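Local structure of oxidoreductase, 2OG-Fe oxygenase family protein, putative, expressed (Oryza sativa subsp. japonica, 5XOI) at residues A[53-58]-A[128-133]; A[160-165]-A[202-207]. The protein probably acts as an iron(II)- and 2-oxoglutarate-dependent dioxygenase of the AlkB family, of which this chain is the double-stranded beta-helix oxygenase domain. All coordinates share one frame; numbering follows the deposited sequence.

How the interactions relate
Interaction 1 (53-58 with 128-133) lies in the larger sheet of the double-stranded beta-helix, interaction 2 (160-165 with 202-207) in the smaller one, and their centres are 11 Å apart. They meet where Y130 faces I204: Y130 CB is 3.9 Å from I204 CD1, and T131 O is 3.7 Å from I204 CG1. Between the sheets is the 2-oxoglutarate pocket. Y130 OH hydrogen-bonds a succinate in this crystal, and R223, a succinate- and 2-oxoglutarate-binding residue, touches both A164 and I204 of interaction 2. The manganese ion, held by H139, D141 and H199, is about 7 Å from the N128 side chain but about 12 Å from that of A164.

Interaction 1: residues A[53-58]-A[128-133]; sequences LSLQMM and NFYTSS
Strand 55-58 runs antiparallel to strand 128-131, with 4.6 Å between their axes at closest approach, as an edge pairing of the larger sheet in the double-stranded beta-helix. Q56 and F129 form the hydrogen-bonded pair: Q56 N reaches F129 O at 2.9 Å, and F129 N returns to Q56 O at 2.7 Å. L55 with Y130 and M57 with N128 are non-hydrogen-bonded pairs, and their side chains share the face that carries the 2-oxoglutarate-binding residues N128 and Y130. There L55 CD1 sits over the centre of the Y130 ring, 3.9 Å from its centroid and 10° off the normal, a CH-pi contact. With CG anti to the backbone N (chi1 170°), L55 can set the same methyl 3.6 Å from N128 CB, so one branch packs against both pocket residues. The N128 amide is fixed from outside, OD1 by R48 and ND2 by N225. On the other face, Q56 OE1 approaches the edge of the F129 ring near its plane, and a water lies 3.0 Å from both Q56 OE1 and F129 O, able to donate to either. T131 N bonds S54 O, close to where both chains turn a corner, and beside it S54 CB comes within 3.2 Å of T131 OG1. S54 OG and S133 OG share a hydrogen bond of 2.7 Å.

Interaction 2: residues A[160-165]-A[202-207]; sequences LGDTAE and SRIKPK
E165 OE2 and K205 NZ form a short salt bridge, 2.5 Å, on the face of the smaller beta-helix sheet that also carries T163 and R203. The two side chains cross at about a right angle. K205 bends at its last torsion (chi4 -56°), bringing the ammonium to OE2 from above the carboxylate plane, 45° out of it. R203 lies alongside E165, pointing the same way; its CD is 3.4 Å from OE2, but the guanidinium offers no N-H to that oxygen and adds only a nearby positive charge. Nearer its backbone, K205 CD rests on T163 CG2 at 3.8 Å. Trimming E165 to an alanine removes the carboxylate and would probably leave K205 NZ without this partner and the aliphatic part of R203 less covered. Behind these side chains the backbones run antiparallel: K205 N bonds T163 O, and E165 N bonds R203 O. E165 O takes two donors from S202, N at 2.9 Å and OG at 3.3 Å, the hydroxyl coming from above the carbonyl plane. On the opposite face A164 CB meets I204 CD1 at 4.1 Å, and both residues touch R223 of the 2-oxoglutarate pocket. Next to T163, D162 CB packs on I204 CG2 at 3.5 Å. Its carboxylate reaches on: OD1 accepts from the backbone N of T208 and A209, while a water joins OD2 to K207 N. D181 of strand 178-182 touches E165 and K205, adding a further acidic side chain; with K205 on one oxygen and R203 close by, E165 is likely to stay ionised.

Interaction 1: residues A[53-58]-A[128-133]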
loop_
_atom_site.group_PDB
_atom_site.type_symbol
_atom_site.label_atom_id
_atom_site.label_comp_id
_atom_site.label_asym_id
_atom_site.label_seq_id
_atom_site.Cartn_x
_atom_site.Cartn_y
_atom_site.Cartn_z
ATOM N N LEU A 53 12.268 1.936 -10.188
ATOM C CA LEU A 53 12.339 1.629 -11.608
ATOM C C LEU A 53 10.917 1.475 -12.125
ATOM O O LEU A 53 10.110 0.794 -11.492
ATOM C CB LEU A 53 13.112 0.324 -11.844
ATOM C CG LEU A 53 14.428 0.403 -12.604
ATOM C CD1 LEU A 53 15.010 -1.003 -12.715
ATOM C CD2 LEU A 53 14.211 1.023 -13.976
ATOM N N SER A 54 10.610 2.116 -13.256
ATOM C CA SER A 54 9.345 1.896 -13.969
ATOM C C SER A 54 8.141 2.109 -13.056
ATOM O O SER A 54 7.181 1.331 -13.046
ATOM C CB SER A 54 9.325 0.507 -14.605
ATOM O OG SER A 54 10.394 0.435 -15.553
ATOM N N LEU A 55 8.188 3.207 -12.307
ATOM C CA LEU A 55 7.188 3.524 -11.302
ATOM C C LEU A 55 6.602 4.901 -11.578
ATOM O O LEU A 55 7.344 5.869 -11.789
ATOM C CB LEU A 55 7.805 3.476 -9.890
ATOM C CG LEU A 55 6.931 4.021 -8.751
ATOM C CD1 LEU A 55 5.773 3.073 -8.469
ATOM C CD2 LEU A 55 7.763 4.241 -7.481
ATOM N N GLN A 56 5.276 4.986 -11.574
ATOM C CA GLN A 56 4.565 6.257 -11.528
ATOM C C GLN A 56 3.693 6.287 -10.281
ATOM O O GLN A 56 3.319 5.243 -9.746
ATOM C CB GLN A 56 3.692 6.468 -12.770
ATOM C CG GLN A 56 4.450 6.422 -14.099
ATOM C CD GLN A 56 3.500 6.311 -15.275
ATOM O OE1 GLN A 56 3.334 5.238 -15.858
ATOM N NE2 GLN A 56 2.853 7.416 -15.614
ATOM N N MET A 57 3.345 7.494 -9.833
ATOM C CA MET A 57 2.582 7.632 -8.601
ATOM C C MET A 57 1.629 8.813 -8.695
ATOM O O MET A 57 1.806 9.734 -9.498
ATOM C CB MET A 57 3.507 7.808 -7.379
ATOM C CG MET A 57 4.373 9.076 -7.441
ATOM S SD MET A 57 5.376 9.248 -5.949
ATOM C CE MET A 57 4.126 9.799 -4.792
ATOM N N MET A 58 0.608 8.766 -7.847
ATOM C CA MET A 58 -0.254 9.905 -7.600
ATOM C C MET A 58 -0.818 9.733 -6.204
ATOM O O MET A 58 -0.942 8.610 -5.706
ATOM C CB MET A 58 -1.378 10.041 -8.641
ATOM C CG MET A 58 -2.445 8.961 -8.598
ATOM S SD MET A 58 -3.997 9.441 -9.446
ATOM C CE MET A 58 -4.602 10.734 -8.379
ATOM N N ASN A 128 0.656 3.780 -6.432
ATOM C CA ASN A 128 1.857 3.444 -7.195
ATOM C C ASN A 128 1.464 2.562 -8.369
ATOM O O ASN A 128 0.781 1.550 -8.178
ATOM C CB ASN A 128 2.868 2.672 -6.334
ATOM C CG ASN A 128 3.418 3.491 -5.186
ATOM O OD1 ASN A 128 4.139 4.471 -5.404
ATOM N ND2 ASN A 128 3.098 3.085 -3.945
ATOM N N PHE A 129 1.924 2.898 -9.569
ATOM C CA PHE A 129 1.760 1.989 -10.693
ATOM C C PHE A 129 3.130 1.546 -11.201
ATOM O O PHE A 129 3.976 2.384 -11.533
ATOM C CB PHE A 129 0.960 2.592 -11.834
ATOM C CG PHE A 129 0.784 1.620 -12.960
ATOM C CD1 PHE A 129 0.022 0.486 -12.767
ATOM C CD2 PHE A 129 1.451 1.788 -14.162
ATOM C CE1 PHE A 129 -0.123 -0.441 -13.769
ATOM C CE2 PHE A 129 1.306 0.855 -15.170
ATOM C CZ PHE A 129 0.527 -0.258 -14.963
ATOM N N TYR A 130 3.330 0.230 -11.258
ATOM C CA TYR A 130 4.548 -0.406 -11.741
ATOM C C TYR A 130 4.246 -1.075 -13.070
ATOM O O TYR A 130 3.296 -1.854 -13.153
ATOM C CB TYR A 130 5.029 -1.496 -10.768
ATOM C CG TYR A 130 5.280 -1.092 -9.331
ATOM C CD1 TYR A 130 4.231 -0.946 -8.439
ATOM C CD2 TYR A 130 6.575 -0.890 -8.868
ATOM C CE1 TYR A 130 4.462 -0.593 -7.108
ATOM C CE2 TYR A 130 6.822 -0.534 -7.546
ATOM C CZ TYR A 130 5.765 -0.394 -6.673
ATOM O OH TYR A 130 6.034 -0.053 -5.365
ATOM N N THR A 131 5.051 -0.811 -14.098
ATOM C CA THR A 131 4.999 -1.681 -15.269
ATOM C C THR A 131 5.786 -2.959 -14.961
ATOM O O THR A 131 6.224 -3.190 -13.828
ATOM C CB THR A 131 5.502 -0.959 -16.514
ATOM O OG1 THR A 131 6.801 -0.418 -16.272
ATOM C CG2 THR A 131 4.554 0.176 -16.864
ATOM N N SER A 132 5.962 -3.834 -15.960
ATOM C CA SER A 132 6.498 -5.162 -15.664
ATOM C C SER A 132 7.926 -5.106 -15.127
ATOM O O SER A 132 8.341 -6.001 -14.383
ATOM C CB SER A 132 6.459 -6.048 -16.904
ATOM O OG SER A 132 5.254 -5.887 -17.632
ATOM N N SER A 133 8.691 -4.073 -15.487
ATOM C CA SER A 133 10.061 -3.942 -15.000
ATOM C C SER A 133 10.149 -3.166 -13.693
ATOM O O SER A 133 11.251 -2.763 -13.302
ATOM C CB SER A 133 10.947 -3.261 -16.050
ATOM O OG SER A 133 10.365 -2.046 -16.492
HETATM O O HOH W 1 4.742 3.010 -14.355
#

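Interaction 2: residues A[160-165]-A[202-207]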
loop_
_atom_site.group_PDB
_atom_site.type_symbol
_atom_site.label_atom_id
_atom_site.label_comp_id
_atom_site.label_asym_id
_atom_site.label_seq_id
_atom_site.Cartn_x
_atom_site.Cartn_y
_atom_site.Cartn_z
ATOM N N LEU A 160 -3.181 -4.940 -6.708
ATOM C CA LEU A 160 -4.045 -5.319 -7.823
ATOM C C LEU A 160 -3.209 -5.516 -9.077
ATOM O O LEU A 160 -2.254 -4.773 -9.317
ATOM C CB LEU A 160 -5.134 -4.267 -8.099
ATOM C CG LEU A 160 -6.113 -3.898 -6.976
ATOM C CD1 LEU A 160 -5.531 -2.825 -6.071
ATOM C CD2 LEU A 160 -7.423 -3.419 -7.570
ATOM N N GLY A 161 -3.591 -6.504 -9.890
ATOM C CA GLY A 161 -2.875 -6.753 -11.132
ATOM C C GLY A 161 -1.811 -7.823 -10.988
ATOM O O GLY A 161 -2.038 -8.845 -10.336
ATOM N N ASP A 162 -0.652 -7.614 -11.606
ATOM C CA ASP A 162 0.444 -8.569 -11.485
ATOM C C ASP A 162 0.943 -8.678 -10.044
ATOM O O ASP A 162 0.907 -7.716 -9.271
ATOM C CB ASP A 162 1.603 -8.150 -12.385
ATOM C CG ASP A 162 1.301 -8.343 -13.856
ATOM O OD1 ASP A 162 0.513 -9.262 -14.201
ATOM O OD2 ASP A 162 1.866 -7.577 -14.671
ATOM N N THR A 163 1.444 -9.860 -9.706
ATOM C CA THR A 163 1.980 -10.121 -8.375
ATOM C C THR A 163 3.288 -9.371 -8.157
ATOM O O THR A 163 4.126 -9.281 -9.064
ATOM C CB THR A 163 2.203 -11.621 -8.217
ATOM O OG1 THR A 163 0.945 -12.298 -8.349
ATOM C CG2 THR A 163 2.859 -11.952 -6.862
ATOM N N ALA A 164 3.463 -8.826 -6.951
ATOM C CA ALA A 164 4.732 -8.233 -6.539
ATOM C C ALA A 164 5.459 -9.177 -5.595
ATOM O O ALA A 164 4.833 -9.810 -4.748
ATOM C CB ALA A 164 4.518 -6.900 -5.825
ATOM N N GLU A 165 6.780 -9.269 -5.749
ATOM C CA GLU A 165 7.645 -9.860 -4.736
ATOM C C GLU A 165 7.987 -8.744 -3.749
ATOM O O GLU A 165 8.652 -7.772 -4.117
ATOM C CB GLU A 165 8.889 -10.472 -5.386
ATOM C CG GLU A 165 8.541 -11.643 -6.312
ATOM C CD GLU A 165 9.750 -12.323 -6.946
ATOM O OE1 GLU A 165 10.852 -12.298 -6.352
ATOM O OE2 GLU A 165 9.587 -12.910 -8.040
ATOM N N SER A 202 10.793 -5.962 -4.970
ATOM C CA SER A 202 11.988 -6.382 -5.694
ATOM C C SER A 202 11.707 -6.781 -7.134
ATOM O O SER A 202 12.632 -6.775 -7.963
ATOM C CB SER A 202 12.657 -7.542 -4.963
ATOM O OG SER A 202 11.739 -8.611 -4.798
ATOM N N ARG A 203 10.459 -7.113 -7.455
ATOM C CA ARG A 203 10.128 -7.669 -8.759
ATOM C C ARG A 203 8.617 -7.670 -8.932
ATOM O O ARG A 203 7.878 -7.890 -7.968
ATOM C CB ARG A 203 10.666 -9.099 -8.868
ATOM C CG ARG A 203 10.923 -9.602 -10.257
ATOM C CD ARG A 203 11.444 -11.035 -10.145
ATOM N NE ARG A 203 12.023 -11.535 -11.390
ATOM C CZ ARG A 203 11.335 -11.718 -12.507
ATOM N NH1 ARG A 203 10.046 -11.427 -12.538
ATOM N NH2 ARG A 203 11.931 -12.194 -13.592
ATOM N N ILE A 204 8.173 -7.416 -10.159
ATOM C CA ILE A 204 6.799 -7.666 -10.573
ATOM C C ILE A 204 6.819 -8.945 -11.403
ATOM O O ILE A 204 7.631 -9.073 -12.327
ATOM C CB ILE A 204 6.223 -6.490 -11.383
ATOM C CG1 ILE A 204 6.375 -5.143 -10.643
ATOM C CG2 ILE A 204 4.769 -6.772 -11.772
ATOM C CD1 ILE A 204 5.624 -5.048 -9.313
ATOM N N LYS A 205 5.952 -9.898 -11.062
ATOM C CA LYS A 205 5.880 -11.156 -11.802
ATOM C C LYS A 205 5.019 -10.957 -13.039
ATOM O O LYS A 205 3.808 -10.736 -12.911
ATOM C CB LYS A 205 5.288 -12.276 -10.932
ATOM C CG LYS A 205 6.081 -12.583 -9.667
ATOM C CD LYS A 205 5.450 -13.757 -8.916
ATOM C CE LYS A 205 6.306 -14.226 -7.754
ATOM N NZ LYS A 205 7.678 -14.582 -8.185
ATOM N N PRO A 206 5.576 -11.016 -14.248
ATOM C CA PRO A 206 4.757 -10.706 -15.422
ATOM C C PRO A 206 3.690 -11.761 -15.650
ATOM O O PRO A 206 3.844 -12.929 -15.281
ATOM C CB PRO A 206 5.769 -10.658 -16.580
ATOM C CG PRO A 206 7.019 -11.297 -16.055
ATOM C CD PRO A 206 7.010 -11.131 -14.570
ATOM N N LYS A 207 2.572 -11.312 -16.228
ATOM C CA LYS A 207 1.511 -12.212 -16.684
ATOM C C LYS A 207 0.897 -12.993 -15.535
ATOM O O LYS A 207 0.546 -14.167 -15.694
ATOM C CB LYS A 207 2.020 -13.192 -17.745
ATOM C CG LYS A 207 2.855 -12.544 -18.819
ATOM C CD LYS A 207 1.979 -11.928 -19.862
ATOM C CE LYS A 207 1.321 -12.993 -20.722
ATOM N NZ LYS A 207 0.361 -12.339 -21.642
HETATM O O HOH W 2 2.300 -8.533 -17.161
#